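Local coordinates for putative sugar kinase PH1459 (PDB 3GBU), which binds ATP and probably phosphorylates a sugar, perhaps fructose, as a member of the PfkB (ribokinase-type) carbohydrate kinases, at residues F159-R164 with V189-E194; T243-A248 with L278-R283; K126-G131 with G153-A158; L10-I15 with F28-G33. The protein carries 1 engineered substitution. All blocks are in the same frame, centred on the assembly; numbering follows the deposited sequence.

Interaction 1 (F159-R164 with V189-E194); sequences FDVNLR and VKASEE. With ATP (adenosine-5'-triphosphate), chain E.
Lys-190, an ATP-binding residue, is buried with its ammonium group held between a carboxylate and a nucleotide. NZ forms a salt bridge with Asp-160 OD2 at 3.0 Å and donates a hydrogen bond to ATP O1B at 2.7 Å. The two side chains lie side by side on the same face of the sheet. The lysine runs straight to CE, then bends at its last torsion (chi4 -69°), which brings NZ over the aspartate. NZ meets OD2 from above the carboxylate plane. The other oxygen, OD1, accepts from the backbone N of Asn-162 at 3.0 Å and closes an Asx turn, so both carboxylate oxygens have partners. The strands beneath run parallel. Lys-190 N donates to Phe-159 O, and Val-161 N to Lys-190 O, both at 2.9 Å. Val-161 CG2 lies 3.9 Å from Ala-191 CB. On the far side of the sheet from Asp-160, the Phe-159 ring packs on helix 172-185. This is a beta-alpha-beta unit with ATP at the C-terminal ends of its strands. The Arg-164 guanidinium has ATP O2G near its plane, 3.6 Å from NH2. Asp-160 probably helps position the Lys-190 ammonium, which would offset part of the phosphate charge.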
# COMPACT_ATOMS: atom_id res chain seq x y z
N PHE A 159 22.15 17.34 4.03
CA PHE A 159 20.71 17.41 3.93
C PHE A 159 20.21 17.76 2.53
O PHE A 159 20.59 18.78 1.97
CB PHE A 159 20.17 18.45 4.92
CG PHE A 159 18.67 18.53 4.99
CD1 PHE A 159 17.92 17.43 5.42
CD2 PHE A 159 18.00 19.69 4.61
CE1 PHE A 159 16.53 17.49 5.48
CE2 PHE A 159 16.62 19.76 4.66
CZ PHE A 159 15.88 18.66 5.10
N ASP A 160 19.39 16.89 1.96
CA ASP A 160 18.79 17.12 0.65
C ASP A 160 17.38 17.64 0.94
O ASP A 160 16.52 16.88 1.38
CB ASP A 160 18.70 15.82 -0.16
CG ASP A 160 18.13 16.05 -1.57
OD1 ASP A 160 17.37 17.01 -1.77
OD2 ASP A 160 18.43 15.25 -2.48
N VAL A 161 17.12 18.92 0.69
CA VAL A 161 15.81 19.50 0.97
C VAL A 161 14.64 18.63 0.48
O VAL A 161 13.64 18.50 1.19
CB VAL A 161 15.70 20.92 0.38
CG1 VAL A 161 14.26 21.42 0.43
CG2 VAL A 161 16.60 21.85 1.18
N ASN A 162 14.79 18.04 -0.71
CA ASN A 162 13.78 17.15 -1.30
C ASN A 162 12.35 17.48 -0.87
O ASN A 162 11.67 16.69 -0.22
CB ASN A 162 14.14 15.70 -0.93
CG ASN A 162 13.41 14.67 -1.77
OD1 ASN A 162 13.13 14.91 -2.95
ND2 ASN A 162 13.11 13.51 -1.18
N LEU A 163 11.88 18.66 -1.25
CA LEU A 163 10.56 19.14 -0.87
C LEU A 163 9.38 18.40 -1.49
O LEU A 163 9.29 18.25 -2.71
CB LEU A 163 10.45 20.63 -1.20
CG LEU A 163 9.57 21.49 -0.30
CD1 LEU A 163 10.31 21.76 1.00
CD2 LEU A 163 9.26 22.81 -0.98
N ARG A 164 8.46 17.94 -0.64
CA ARG A 164 7.25 17.24 -1.08
C ARG A 164 6.09 17.83 -0.30
O ARG A 164 5.66 17.29 0.72
CB ARG A 164 7.36 15.74 -0.79
CG ARG A 164 8.43 15.04 -1.59
CD ARG A 164 8.11 15.04 -3.07
NE ARG A 164 9.15 14.36 -3.83
CZ ARG A 164 10.37 14.85 -4.06
NH1 ARG A 164 10.72 16.04 -3.60
NH2 ARG A 164 11.24 14.14 -4.77
N VAL A 189 24.23 21.09 2.13
CA VAL A 189 22.84 21.18 1.72
C VAL A 189 22.67 21.06 0.21
O VAL A 189 23.42 21.66 -0.56
CB VAL A 189 22.20 22.53 2.18
CG1 VAL A 189 20.75 22.61 1.70
CG2 VAL A 189 22.28 22.66 3.70
N LYS A 190 21.68 20.28 -0.21
CA LYS A 190 21.37 20.09 -1.62
C LYS A 190 19.94 20.56 -1.85
O LYS A 190 19.06 20.30 -1.03
CB LYS A 190 21.51 18.62 -2.03
CG LYS A 190 21.05 18.33 -3.47
CD LYS A 190 21.21 16.85 -3.81
CE LYS A 190 20.53 16.48 -5.13
NZ LYS A 190 19.04 16.55 -5.08
N ALA A 191 19.70 21.25 -2.95
CA ALA A 191 18.35 21.70 -3.25
C ALA A 191 18.23 22.17 -4.68
O ALA A 191 19.21 22.60 -5.29
CB ALA A 191 17.95 22.83 -2.30
N SER A 192 17.02 22.08 -5.23
CA SER A 192 16.78 22.53 -6.58
C SER A 192 16.56 24.04 -6.50
O SER A 192 16.21 24.57 -5.44
CB SER A 192 15.52 21.87 -7.15
OG SER A 192 14.36 22.39 -6.54
N GLU A 193 16.78 24.74 -7.61
CA GLU A 193 16.60 26.18 -7.63
C GLU A 193 15.17 26.49 -7.19
O GLU A 193 14.92 27.43 -6.44
CB GLU A 193 16.82 26.73 -9.05
CG GLU A 193 16.95 28.24 -9.09
CD GLU A 193 16.90 28.79 -10.51
OE1 GLU A 193 17.48 29.88 -10.73
OE2 GLU A 193 16.28 28.15 -11.39
N GLU A 194 14.24 25.66 -7.66
CA GLU A 194 12.84 25.82 -7.32
C GLU A 194 12.62 25.77 -5.81
O GLU A 194 11.83 26.54 -5.26
CB GLU A 194 12.02 24.74 -8.02
CG GLU A 194 10.53 24.90 -7.87
CD GLU A 194 9.76 23.88 -8.67
OE1 GLU A 194 9.86 23.90 -9.91
OE2 GLU A 194 9.05 23.05 -8.05
PG ATP E . 14.39 16.10 -7.80
O1G ATP E . 13.33 17.15 -8.01
O2G ATP E . 14.22 15.38 -6.47
O3G ATP E . 14.48 15.14 -8.98
PB ATP E . 17.22 16.63 -8.39
O1B ATP E . 18.35 17.28 -7.63
O2B ATP E . 17.18 15.15 -8.60
O3B ATP E . 15.76 16.94 -7.74
PA ATP E . 17.73 16.78 -11.26
O1A ATP E . 17.40 15.30 -11.44
O2A ATP E . 17.30 17.73 -12.33
O3A ATP E . 17.14 17.35 -9.84
O5' ATP E . 19.30 16.97 -10.98
C5' ATP E . 20.20 15.88 -10.76
C4' ATP E . 21.49 16.20 -11.52
O4' ATP E . 21.60 15.22 -12.56
C3' ATP E . 21.49 17.54 -12.27
O3' ATP E . 21.97 18.62 -11.50
C2' ATP E . 22.34 17.26 -13.47
O2' ATP E . 23.72 17.53 -13.25
C1' ATP E . 22.09 15.80 -13.77
N9 ATP E . 21.09 15.76 -14.89
C8 ATP E . 19.73 15.73 -14.84
N7 ATP E . 19.18 15.70 -16.08
C5 ATP E . 20.20 15.71 -16.96
C6 ATP E . 20.36 15.69 -18.44
N6 ATP E . 19.28 15.65 -19.24
N1 ATP E . 21.63 15.71 -18.95
C2 ATP E . 22.75 15.74 -18.17
N3 ATP E . 22.67 15.77 -16.82
C4 ATP E . 21.46 15.75 -16.17

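Interaction 2 (T243-A248 with L278-R283). With ATP (adenosine-5'-triphosphate), chain E.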
# COMPACT_ATOMS: atom_id res chain seq x y z
N THR A 243 15.27 9.65 -13.58
CA THR A 243 14.64 9.32 -12.30
C THR A 243 15.61 9.24 -11.13
O THR A 243 15.30 9.73 -10.05
CB THR A 243 13.85 8.00 -12.40
OG1 THR A 243 12.73 8.19 -13.27
CG2 THR A 243 13.33 7.57 -11.02
N GLY A 244 16.77 8.63 -11.33
CA GLY A 244 17.73 8.50 -10.25
C GLY A 244 18.89 9.49 -10.25
O GLY A 244 19.78 9.40 -9.40
N ALA A 245 18.87 10.44 -11.18
CA ALA A 245 19.94 11.44 -11.29
C ALA A 245 20.19 12.23 -10.01
O ALA A 245 21.33 12.47 -9.64
CB ALA A 245 19.63 12.39 -12.45
N GLY A 246 19.12 12.66 -9.36
CA GLY A 246 19.28 13.42 -8.14
C GLY A 246 20.03 12.71 -7.03
O GLY A 246 20.94 13.27 -6.42
N ASP A 247 19.65 11.47 -6.77
CA ASP A 247 20.31 10.71 -5.72
C ASP A 247 21.70 10.25 -6.14
O ASP A 247 22.57 10.05 -5.28
CB ASP A 247 19.42 9.54 -5.30
CG ASP A 247 18.08 10.00 -4.75
OD1 ASP A 247 18.06 11.04 -4.05
OD2 ASP A 247 17.05 9.34 -5.02
N ALA A 248 21.90 10.10 -7.44
CA ALA A 248 23.21 9.71 -7.97
C ALA A 248 24.09 10.92 -7.77
O ALA A 248 25.25 10.81 -7.39
CB ALA A 248 23.11 9.37 -9.46
N LEU A 278 26.06 10.12 -16.43
CA LEU A 278 26.04 8.69 -16.73
C LEU A 278 24.86 7.95 -16.11
O LEU A 278 24.37 6.97 -16.68
CB LEU A 278 27.35 8.03 -16.28
CG LEU A 278 28.56 8.39 -17.16
CD1 LEU A 278 29.82 7.80 -16.55
CD2 LEU A 278 28.36 7.86 -18.57
N SER A 279 24.38 8.42 -14.96
CA SER A 279 23.24 7.77 -14.31
C SER A 279 22.00 7.90 -15.18
O SER A 279 21.10 7.06 -15.11
CB SER A 279 22.98 8.38 -12.93
OG SER A 279 22.27 9.60 -13.02
N THR A 280 21.94 8.95 -16.01
CA THR A 280 20.78 9.15 -16.89
C THR A 280 20.67 8.05 -17.94
O THR A 280 19.67 7.97 -18.65
CB THR A 280 20.83 10.49 -17.64
OG1 THR A 280 21.93 10.47 -18.55
CG2 THR A 280 20.99 11.65 -16.66
N GLN A 281 21.71 7.23 -18.04
CA GLN A 281 21.74 6.13 -19.01
C GLN A 281 21.19 4.83 -18.41
O GLN A 281 21.06 3.83 -19.12
CB GLN A 281 23.17 5.90 -19.50
CG GLN A 281 23.84 7.13 -20.11
CD GLN A 281 23.06 7.68 -21.29
OE1 GLN A 281 22.45 8.75 -21.21
NE2 GLN A 281 23.07 6.94 -22.39
N LYS A 282 20.86 4.83 -17.12
CA LYS A 282 20.33 3.65 -16.44
C LYS A 282 18.90 3.91 -15.98
O LYS A 282 18.54 5.05 -15.69
CB LYS A 282 21.19 3.30 -15.22
CG LYS A 282 22.65 3.06 -15.55
CD LYS A 282 23.51 3.06 -14.29
CE LYS A 282 24.97 2.74 -14.60
NZ LYS A 282 25.12 1.38 -15.20
N ARG A 283 18.07 2.88 -15.91
CA ARG A 283 16.69 3.09 -15.48
C ARG A 283 16.46 2.89 -13.99
O ARG A 283 17.21 2.18 -13.32
CB ARG A 283 15.74 2.18 -16.27
CG ARG A 283 14.89 2.94 -17.29
CD ARG A 283 13.65 2.15 -17.73
NE ARG A 283 13.95 1.06 -18.67
CZ ARG A 283 14.41 1.25 -19.91
NH1 ARG A 283 14.64 2.47 -20.37
NH2 ARG A 283 14.64 0.20 -20.69
PG ATP E . 14.39 16.10 -7.80
O1G ATP E . 13.33 17.15 -8.01
O2G ATP E . 14.22 15.38 -6.47
O3G ATP E . 14.48 15.14 -8.98
PB ATP E . 17.22 16.63 -8.39
O1B ATP E . 18.35 17.28 -7.63
O2B ATP E . 17.18 15.15 -8.60
O3B ATP E . 15.76 16.94 -7.74
PA ATP E . 17.73 16.78 -11.26
O1A ATP E . 17.40 15.30 -11.44
O2A ATP E . 17.30 17.73 -12.33
O3A ATP E . 17.14 17.35 -9.84
O5' ATP E . 19.30 16.97 -10.98
C5' ATP E . 20.20 15.88 -10.76
C4' ATP E . 21.49 16.20 -11.52
O4' ATP E . 21.60 15.22 -12.56
C3' ATP E . 21.49 17.54 -12.27
O3' ATP E . 21.97 18.62 -11.50
C2' ATP E . 22.34 17.26 -13.47
O2' ATP E . 23.72 17.53 -13.25
C1' ATP E . 22.09 15.80 -13.77
N9 ATP E . 21.09 15.76 -14.89
C8 ATP E . 19.73 15.73 -14.84
N7 ATP E . 19.18 15.70 -16.08
C5 ATP E . 20.20 15.71 -16.96
C6 ATP E . 20.36 15.69 -18.44
N6 ATP E . 19.28 15.65 -19.24
N1 ATP E . 21.63 15.71 -18.95
C2 ATP E . 22.75 15.74 -18.17
N3 ATP E . 22.67 15.77 -16.82
C4 ATP E . 21.46 15.75 -16.17
O HOH W 1 17.13 6.66 -13.71
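Ser-279 fits against the first turn of helix 245-259. Its CB lies 3.6 Å from Ala-248 CB, and its OG lies 3.4 Å from Ala-245 CA. No direct hydrogen bond joins the two segments. The hydroxyl stands between the backbone N and the carbonyl carbon (chi1 80°), which places it over the start of the helix. There it is bonded to Ala-276 O, one turn back in its own helix. Thr-280 behaves in the same way, with OG1 bonded to Ala-277 O. Its methyl CG2 points to the nucleotide and comes 4.1 Å from ATP C5. Ala-245 CB also faces the ligand, 3.4 Å from ATP O4'. Thr-280 and Ala-245 thus line adjoining parts of the adenosine site. Further out, a water bridges Gly-244 N (3.1 Å) and Lys-282 O (2.9 Å). Lys-282 is the last residue of a type I turn that begins at Ser-279, closed by Lys-282 N to Ser-279 O. The Lys-282 side chain forms a salt bridge with Glu-293. Residues 243-247 read Thr-Gly-Ala-Gly-Asp, part of a signature sequence of PfkB kinases. In ribokinase relatives this glycine-rich helix start forms the anion hole beside the phosphates, and its aspartate is the catalytic base.

Interaction 3 (K126-G131 with G153-A158); sequences KIVNFG and GSSLIA
Four backbone hydrogen bonds tie Lys-126, Val-128 and Phe-130 to Leu-156 and Ala-158. Val-128 is gripped at both ends: its N donates to Leu-156 O and its O accepts from Ala-158 N, each at 2.8 Å. Leu-156 N to Lys-126 O and Phe-130 N to Ala-158 O close the ladder on either side of that pair. Ile-127 CA adds a CA-H...O contact to Leu-156 O at 3.3 Å. The strands run parallel, with axes 22° apart. Helix 140-151 connects them, making a beta-alpha-beta unit in the middle of the large sheet of the ribokinase-like fold. One face carries Ile-127, Leu-156, Asn-129 and Ala-158. There Ile-127 CG1 lies 4.0 Å from Leu-156 CB, the two side chains crossing at a slant. Asn-129 ND2 is bonded to Ser-6 OG on the next strand, and its OD1 is 4.1 Å from Ala-158 CB. Helix 245-259 packs on this end of the face through Met-250 and Leu-254. On the other face, Phe-130 swings across to Ile-157 (chi1 75°). The edge of its ring meets the branch methyl, CE2 to CG2 being 3.6 Å. Val-128 CG2 touches Ser-155 CB at 4.0 Å, and helix 140-151 packs on Phe-130 and Ile-157 through Ile-148.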
# COMPACT_ATOMS: atom_id res chain seq x y z
N LYS A 126 31.51 9.36 8.87
CA LYS A 126 32.25 10.61 8.78
C LYS A 126 31.29 11.62 8.15
O LYS A 126 31.48 12.83 8.25
CB LYS A 126 33.50 10.42 7.91
CG LYS A 126 34.51 9.45 8.54
CD LYS A 126 34.84 9.88 9.98
CE LYS A 126 35.81 8.93 10.66
NZ LYS A 126 37.14 8.89 9.98
N ILE A 127 30.26 11.10 7.50
CA ILE A 127 29.24 11.92 6.88
C ILE A 127 27.88 11.26 7.14
O ILE A 127 27.73 10.05 6.95
CB ILE A 127 29.47 12.06 5.36
CG1 ILE A 127 30.75 12.85 5.09
CG2 ILE A 127 28.28 12.75 4.72
CD1 ILE A 127 31.10 12.99 3.60
N VAL A 128 26.90 12.03 7.60
CA VAL A 128 25.57 11.47 7.84
C VAL A 128 24.58 12.24 6.99
O VAL A 128 24.44 13.46 7.11
CB VAL A 128 25.18 11.54 9.33
CG1 VAL A 128 23.75 11.00 9.52
CG2 VAL A 128 26.17 10.71 10.16
N ASN A 129 23.89 11.51 6.13
CA ASN A 129 22.93 12.05 5.19
C ASN A 129 21.48 11.76 5.61
O ASN A 129 21.13 10.62 5.90
CB ASN A 129 23.24 11.44 3.82
CG ASN A 129 22.19 11.72 2.78
OD1 ASN A 129 21.93 12.86 2.45
ND2 ASN A 129 21.58 10.66 2.26
N PHE A 130 20.64 12.79 5.66
CA PHE A 130 19.24 12.57 6.02
C PHE A 130 18.28 13.32 5.12
O PHE A 130 18.64 14.36 4.56
CB PHE A 130 18.98 12.88 7.51
CG PHE A 130 18.93 14.36 7.87
CD1 PHE A 130 17.72 14.95 8.23
CD2 PHE A 130 20.09 15.12 7.92
CE1 PHE A 130 17.67 16.29 8.65
CE2 PHE A 130 20.05 16.46 8.34
CZ PHE A 130 18.84 17.04 8.70
N GLY A 131 17.08 12.76 4.94
CA GLY A 131 16.08 13.38 4.08
C GLY A 131 15.04 14.23 4.79
O GLY A 131 14.92 14.15 6.02
N GLY A 153 28.84 18.15 14.77
CA GLY A 153 30.17 18.45 15.27
C GLY A 153 31.08 17.24 15.32
O GLY A 153 32.28 17.37 15.56
N SER A 154 30.53 16.06 15.11
CA SER A 154 31.32 14.84 15.14
C SER A 154 31.40 14.22 13.76
O SER A 154 32.37 13.54 13.41
CB SER A 154 30.71 13.84 16.12
OG SER A 154 30.69 14.40 17.42
N SER A 155 30.35 14.44 12.97
CA SER A 155 30.26 13.93 11.62
C SER A 155 29.72 15.07 10.76
O SER A 155 28.99 15.92 11.26
CB SER A 155 29.27 12.76 11.54
OG SER A 155 29.73 11.62 12.23
N LEU A 156 30.10 15.10 9.49
CA LEU A 156 29.58 16.14 8.62
C LEU A 156 28.12 15.76 8.39
O LEU A 156 27.78 14.58 8.25
CB LEU A 156 30.33 16.17 7.29
CG LEU A 156 31.78 16.64 7.39
CD1 LEU A 156 32.46 16.56 6.03
CD2 LEU A 156 31.82 18.08 7.93
N ILE A 157 27.25 16.77 8.37
CA ILE A 157 25.83 16.53 8.17
C ILE A 157 25.40 16.96 6.77
O ILE A 157 25.68 18.09 6.36
CB ILE A 157 25.01 17.31 9.22
CG1 ILE A 157 25.49 16.95 10.63
CG2 ILE A 157 23.52 17.03 9.02
CD1 ILE A 157 25.38 15.48 10.98
N ALA A 158 24.74 16.07 6.04
CA ALA A 158 24.28 16.39 4.69
C ALA A 158 22.76 16.32 4.63
O ALA A 158 22.15 15.36 5.11
CB ALA A 158 24.89 15.41 3.68

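Interaction 4 (L10-I15 with F28-G33)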
# COMPACT_ATOMS: atom_id res chain seq x y z
N LEU A 10 12.71 4.37 3.58
CA LEU A 10 13.08 3.18 2.80
C LEU A 10 11.70 2.60 2.55
O LEU A 10 10.98 2.30 3.50
CB LEU A 10 13.93 2.21 3.62
CG LEU A 10 14.14 0.80 3.04
CD1 LEU A 10 14.74 0.90 1.65
CD2 LEU A 10 15.05 -0.03 3.97
N LEU A 11 11.35 2.42 1.28
CA LEU A 11 10.03 1.95 0.93
C LEU A 11 9.94 1.24 -0.42
O LEU A 11 10.92 1.17 -1.17
CB LEU A 11 9.07 3.15 0.94
CG LEU A 11 9.68 4.35 0.19
CD1 LEU A 11 9.71 4.08 -1.31
CD2 LEU A 11 8.87 5.61 0.47
N ILE A 12 8.76 0.73 -0.73
CA ILE A 12 8.49 0.05 -1.98
C ILE A 12 7.84 1.03 -2.95
O ILE A 12 6.81 1.62 -2.62
CB ILE A 12 7.48 -1.11 -1.82
CG1 ILE A 12 8.01 -2.19 -0.88
CG2 ILE A 12 7.16 -1.70 -3.21
CD1 ILE A 12 9.07 -3.08 -1.49
N ASP A 13 8.45 1.23 -4.11
CA ASP A 13 7.87 2.09 -5.13
C ASP A 13 7.07 1.15 -6.05
O ASP A 13 7.61 0.17 -6.55
CB ASP A 13 8.95 2.77 -6.00
CG ASP A 13 9.59 3.97 -5.34
OD1 ASP A 13 8.99 4.55 -4.42
OD2 ASP A 13 10.70 4.36 -5.76
N LEU A 14 5.79 1.44 -6.23
CA LEU A 14 4.95 0.65 -7.13
C LEU A 14 4.84 1.58 -8.34
O LEU A 14 4.05 2.53 -8.36
CB LEU A 14 3.60 0.37 -6.47
CG LEU A 14 3.88 -0.53 -5.25
CD1 LEU A 14 2.80 -0.38 -4.20
CD2 LEU A 14 4.02 -1.96 -5.71
N ILE A 15 5.68 1.31 -9.32
CA ILE A 15 5.79 2.12 -10.52
C ILE A 15 4.85 1.73 -11.64
O ILE A 15 4.88 0.59 -12.12
CB ILE A 15 7.26 2.09 -11.02
CG1 ILE A 15 8.17 2.55 -9.87
CG2 ILE A 15 7.42 2.98 -12.25
CD1 ILE A 15 9.66 2.53 -10.19
N PHE A 28 1.67 -2.41 -12.08
CA PHE A 28 2.66 -1.75 -11.26
C PHE A 28 3.83 -2.71 -11.06
O PHE A 28 3.63 -3.90 -10.82
CB PHE A 28 2.06 -1.38 -9.91
CG PHE A 28 0.97 -0.34 -9.99
CD1 PHE A 28 1.28 1.01 -9.89
CD2 PHE A 28 -0.35 -0.71 -10.17
CE1 PHE A 28 0.28 1.98 -9.97
CE2 PHE A 28 -1.36 0.25 -10.25
CZ PHE A 28 -1.04 1.60 -10.14
N GLU A 29 5.03 -2.17 -11.17
CA GLU A 29 6.26 -2.93 -11.01
C GLU A 29 6.88 -2.45 -9.69
O GLU A 29 7.06 -1.25 -9.48
CB GLU A 29 7.18 -2.62 -12.21
CG GLU A 29 8.42 -3.47 -12.30
CD GLU A 29 9.26 -3.15 -13.54
OE1 GLU A 29 9.68 -1.97 -13.71
OE2 GLU A 29 9.50 -4.09 -14.34
N LYS A 30 7.21 -3.38 -8.81
CA LYS A 30 7.77 -2.99 -7.52
C LYS A 30 9.30 -2.91 -7.52
O LYS A 30 9.98 -3.78 -8.07
CB LYS A 30 7.27 -3.93 -6.40
CG LYS A 30 8.17 -5.09 -6.03
CD LYS A 30 7.61 -5.79 -4.77
CE LYS A 30 8.66 -6.63 -4.06
NZ LYS A 30 9.22 -7.69 -4.93
N HIS A 31 9.82 -1.84 -6.93
CA HIS A 31 11.26 -1.60 -6.83
C HIS A 31 11.57 -0.92 -5.50
O HIS A 31 10.68 -0.36 -4.86
CB HIS A 31 11.74 -0.67 -7.95
CG HIS A 31 11.54 -1.23 -9.32
ND1 HIS A 31 12.36 -2.21 -9.85
CD2 HIS A 31 10.61 -0.97 -10.27
CE1 HIS A 31 11.93 -2.53 -11.06
NE2 HIS A 31 10.87 -1.79 -11.34
N PRO A 32 12.84 -0.96 -5.08
CA PRO A 32 13.23 -0.32 -3.82
C PRO A 32 13.27 1.20 -4.03
O PRO A 32 13.71 1.67 -5.09
CB PRO A 32 14.63 -0.88 -3.55
CG PRO A 32 14.68 -2.16 -4.35
CD PRO A 32 13.94 -1.79 -5.61
N GLY A 33 12.80 1.96 -3.04
CA GLY A 33 12.79 3.41 -3.17
C GLY A 33 13.11 4.13 -1.87
O GLY A 33 13.26 3.50 -0.81
O HOH W 2 11.98 2.70 -7.21
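Leu-11 and Asp-13 pack tightly on Gly-33, which has no side chain. Leu-11 CD1 comes 3.4 Å from Gly-33 C, and Asp-13 OD2 lies 3.5 Å from Gly-33 CA. Leu-11 reaches the glycine because its CG stands between the backbone N and carbonyl carbon (chi1 46°). Six backbone hydrogen bonds join the antiparallel strands in three pairs: Leu-11 with Gly-33, Asp-13 with His-31, and Ile-15 with Glu-29. The buried face carries Leu-14 and Lys-30. Leu-14 CD2 and Ile-12 CG2 both lie 3.9 Å from Lys-30 CB. Lys-30 NZ bonds to Val-25 O of the second subunit. The Phe-28 ring turns its edge to Leu-14 O, with CD1 at 3.5 Å. The face of Leu-11, Asp-13 and Gly-33 is tight at the glycine, but toward Ile-15, Glu-29 and His-31 it becomes partly exposed and more polar. Water 2 bridges Asp-13 OD2 and Pro-32 O. His-31 NE2 donates to Glu-29 OE1 at 2.7 Å, in its own ring plane, which fixes the ring's rotation. Ile-15 CD1 touches His-31 CD2 at 3.6 Å. In this four-stranded sheet, strand 88-93 flanks strand 11-16, helix 60-71 covers Ile-12 and Pro-32, and the edge at Phe-28 and Glu-29 pairs with a strand of the second subunit.

Along the chain the order is interaction 4, 3, 1, 2, each closing before the next opens. Interactions 3 and 1 share strand 156-160 in the nine-stranded sheet. Their centres are 16 Å apart, and they touch where Phe-159 meets Phe-130. Interactions 1 and 2 have centres 17 Å apart and both touch ATP; Lys-190 CE also packs on Gly-246 O at 3.5 Å. Interaction 4 lies in the separate four-stranded sheet, its centre 26 Å from that of interaction 3 and 16 Å from that of interaction 2. The large sheet, the start of helix 245-259 and the loop at Thr-280 contribute to the nucleotide site, while the smaller sheet continues into the second subunit.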